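Local coordinates for protein gingipain R2 Pro-Domain (Porphyromonas gingivalis, PDB 4IEF) that probably keeps the arginine-specific cysteine protease gingipain R2 latent, and may assist its folding, until the pro-domain is cleaved away, at residues G130-L135 with P153-P158. Sequence-based numbering, arbitrary orientation.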
loop_
_atom_site.group_PDB
_atom_site.type_symbol
_atom_site.label_atom_id
_atom_site.label_comp_id
_atom_site.label_asym_id
_atom_site.label_seq_id
_atom_site.Cartn_x
_atom_site.Cartn_y
_atom_site.Cartn_z
ATOM N N GLY A 130 -1.997 22.216 23.375
ATOM C CA GLY A 130 -0.947 22.899 24.127
ATOM C C GLY A 130 0.228 23.318 23.271
ATOM O O GLY A 130 0.622 24.485 23.291
ATOM N N GLU A 131 0.804 22.363 22.518
ATOM C CA GLU A 131 1.937 22.585 21.611
ATOM C C GLU A 131 1.425 22.798 20.188
ATOM O O GLU A 131 0.520 22.088 19.749
ATOM C CB GLU A 131 2.932 21.397 21.635
ATOM C CG GLU A 131 3.483 20.957 22.986
ATOM C CD GLU A 131 4.174 21.972 23.876
ATOM O OE1 GLU A 131 3.893 21.973 25.098
ATOM O OE2 GLU A 131 5.044 22.719 23.375
ATOM N N ILE A 132 2.009 23.756 19.468
ATOM C CA ILE A 132 1.601 24.043 18.090
ATOM C C ILE A 132 2.453 23.215 17.106
ATOM O O ILE A 132 2.114 23.151 15.924
ATOM C CB ILE A 132 1.589 25.567 17.748
ATOM C CG1 ILE A 132 2.992 26.191 17.746
ATOM C CG2 ILE A 132 0.624 26.340 18.661
ATOM C CD1 ILE A 132 3.108 27.428 16.882
ATOM N N ALA A 133 3.527 22.554 17.608
ATOM C CA ALA A 133 4.410 21.700 16.814
ATOM C C ALA A 133 5.031 20.585 17.663
ATOM O O ALA A 133 5.551 20.844 18.753
ATOM C CB ALA A 133 5.503 22.523 16.158
ATOM N N THR A 134 4.951 19.339 17.165
ATOM C CA THR A 134 5.510 18.152 17.823
ATOM C C THR A 134 6.217 17.234 16.812
ATOM O O THR A 134 6.070 17.405 15.598
ATOM C CB THR A 134 4.419 17.339 18.557
ATOM O OG1 THR A 134 3.516 16.772 17.598
ATOM C CG2 THR A 134 3.689 18.131 19.658
ATOM N N LEU A 135 6.953 16.243 17.329
ATOM C CA LEU A 135 7.601 15.203 16.539
ATOM C C LEU A 135 7.035 13.854 16.934
ATOM O O LEU A 135 6.832 13.600 18.125
ATOM C CB LEU A 135 9.133 15.196 16.721
ATOM C CG LEU A 135 9.942 16.308 16.044
ATOM C CD1 LEU A 135 11.352 16.315 16.557
ATOM C CD2 LEU A 135 9.962 16.156 14.528
ATOM N N PRO A 153 -2.285 23.775 14.245
ATOM C CA PRO A 153 -2.603 25.202 14.078
ATOM C C PRO A 153 -3.930 25.646 14.694
ATOM O O PRO A 153 -4.314 26.811 14.538
ATOM C CB PRO A 153 -2.641 25.362 12.561
ATOM C CG PRO A 153 -3.137 24.048 12.071
ATOM C CD PRO A 153 -2.630 23.010 13.024
ATOM N N LEU A 154 -4.634 24.732 15.371
ATOM C CA LEU A 154 -5.899 25.052 16.009
ATOM C C LEU A 154 -5.783 24.763 17.510
ATOM O O LEU A 154 -5.677 23.607 17.926
ATOM C CB LEU A 154 -7.069 24.291 15.346
ATOM C CG LEU A 154 -7.317 24.583 13.853
ATOM C CD1 LEU A 154 -8.289 23.606 13.268
ATOM C CD2 LEU A 154 -7.819 26.012 13.627
ATOM N N GLN A 155 -5.720 25.840 18.301
ATOM C CA GLN A 155 -5.587 25.798 19.758
ATOM C C GLN A 155 -6.881 26.345 20.362
ATOM O O GLN A 155 -7.317 27.435 19.998
ATOM C CB GLN A 155 -4.344 26.571 20.227
ATOM C CG GLN A 155 -3.021 26.096 19.596
ATOM C CD GLN A 155 -2.508 24.767 20.104
ATOM O OE1 GLN A 155 -2.571 24.458 21.297
ATOM N NE2 GLN A 155 -1.930 23.972 19.210
ATOM N N TYR A 156 -7.537 25.556 21.219
ATOM C CA TYR A 156 -8.838 25.925 21.761
ATOM C C TYR A 156 -8.910 25.779 23.264
ATOM O O TYR A 156 -8.595 24.718 23.818
ATOM C CB TYR A 156 -9.936 25.067 21.088
ATOM C CG TYR A 156 -11.352 25.286 21.584
ATOM C CD1 TYR A 156 -12.043 26.457 21.289
ATOM C CD2 TYR A 156 -12.030 24.287 22.278
ATOM C CE1 TYR A 156 -13.357 26.649 21.716
ATOM C CE2 TYR A 156 -13.345 24.464 22.706
ATOM C CZ TYR A 156 -14.005 25.648 22.420
ATOM O OH TYR A 156 -15.306 25.817 22.839
ATOM N N ASN A 157 -9.343 26.867 23.914
ATOM C CA ASN A 157 -9.591 26.931 25.344
ATOM C C ASN A 157 -11.092 26.675 25.533
ATOM O O ASN A 157 -11.896 27.496 25.088
ATOM C CB ASN A 157 -9.138 28.276 25.935
ATOM C CG ASN A 157 -9.155 28.337 27.452
ATOM O OD1 ASN A 157 -10.110 27.916 28.123
ATOM N ND2 ASN A 157 -8.102 28.893 28.030
ATOM N N PRO A 158 -11.495 25.520 26.120
ATOM C CA PRO A 158 -12.934 25.213 26.245
ATOM C C PRO A 158 -13.708 26.077 27.246
ATOM O O PRO A 158 -14.903 26.302 27.044
ATOM C CB PRO A 158 -12.949 23.749 26.694
ATOM C CG PRO A 158 -11.569 23.235 26.477
ATOM C CD PRO A 158 -10.674 24.413 26.648
#
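The flat carboxamide of Q155 has the CG2 methyl of I132 over one face, nearer the nitrogen end, while G130 N meets its oxygen edge close to the plane and E131 O meets its nitrogen, tilted out of the plane toward the side of the methyl. At the oxygen end, G130 N donates in the carbonyl plane to a lone pair of Q155 OE1, 3.1 Å away and moderately straight, with an angle of 151° at the hydrogen. The nitrogen end fits less neatly: Q155 NE2 gives a more bent bond to E131 O, also at 3.1 Å, approaching from above the plane of that carbonyl. The same nitrogen bonds to A152 O, so two backbone oxygens grip it, and together with the bond at OE1 they should fix which way round the amide lies. I132 CG2 comes within 3.5 Å of Q155 NE2, the two side chains running roughly at right angles. The bend at chi2 (-73°) swings the amide across to the backbone of G130 and E131. G130 itself has a positive phi of 121°, a conformation that suits glycine. Y166 of the neighbouring strand 162-176 touches both I132 and Q155. This is a side chain bridging to main chain at the open end of an antiparallel β-hairpin: beyond the I132-A152 backbone pairing, the loop entering strand 133-141 peels away from strand 144-157, and Q155 spans the separation.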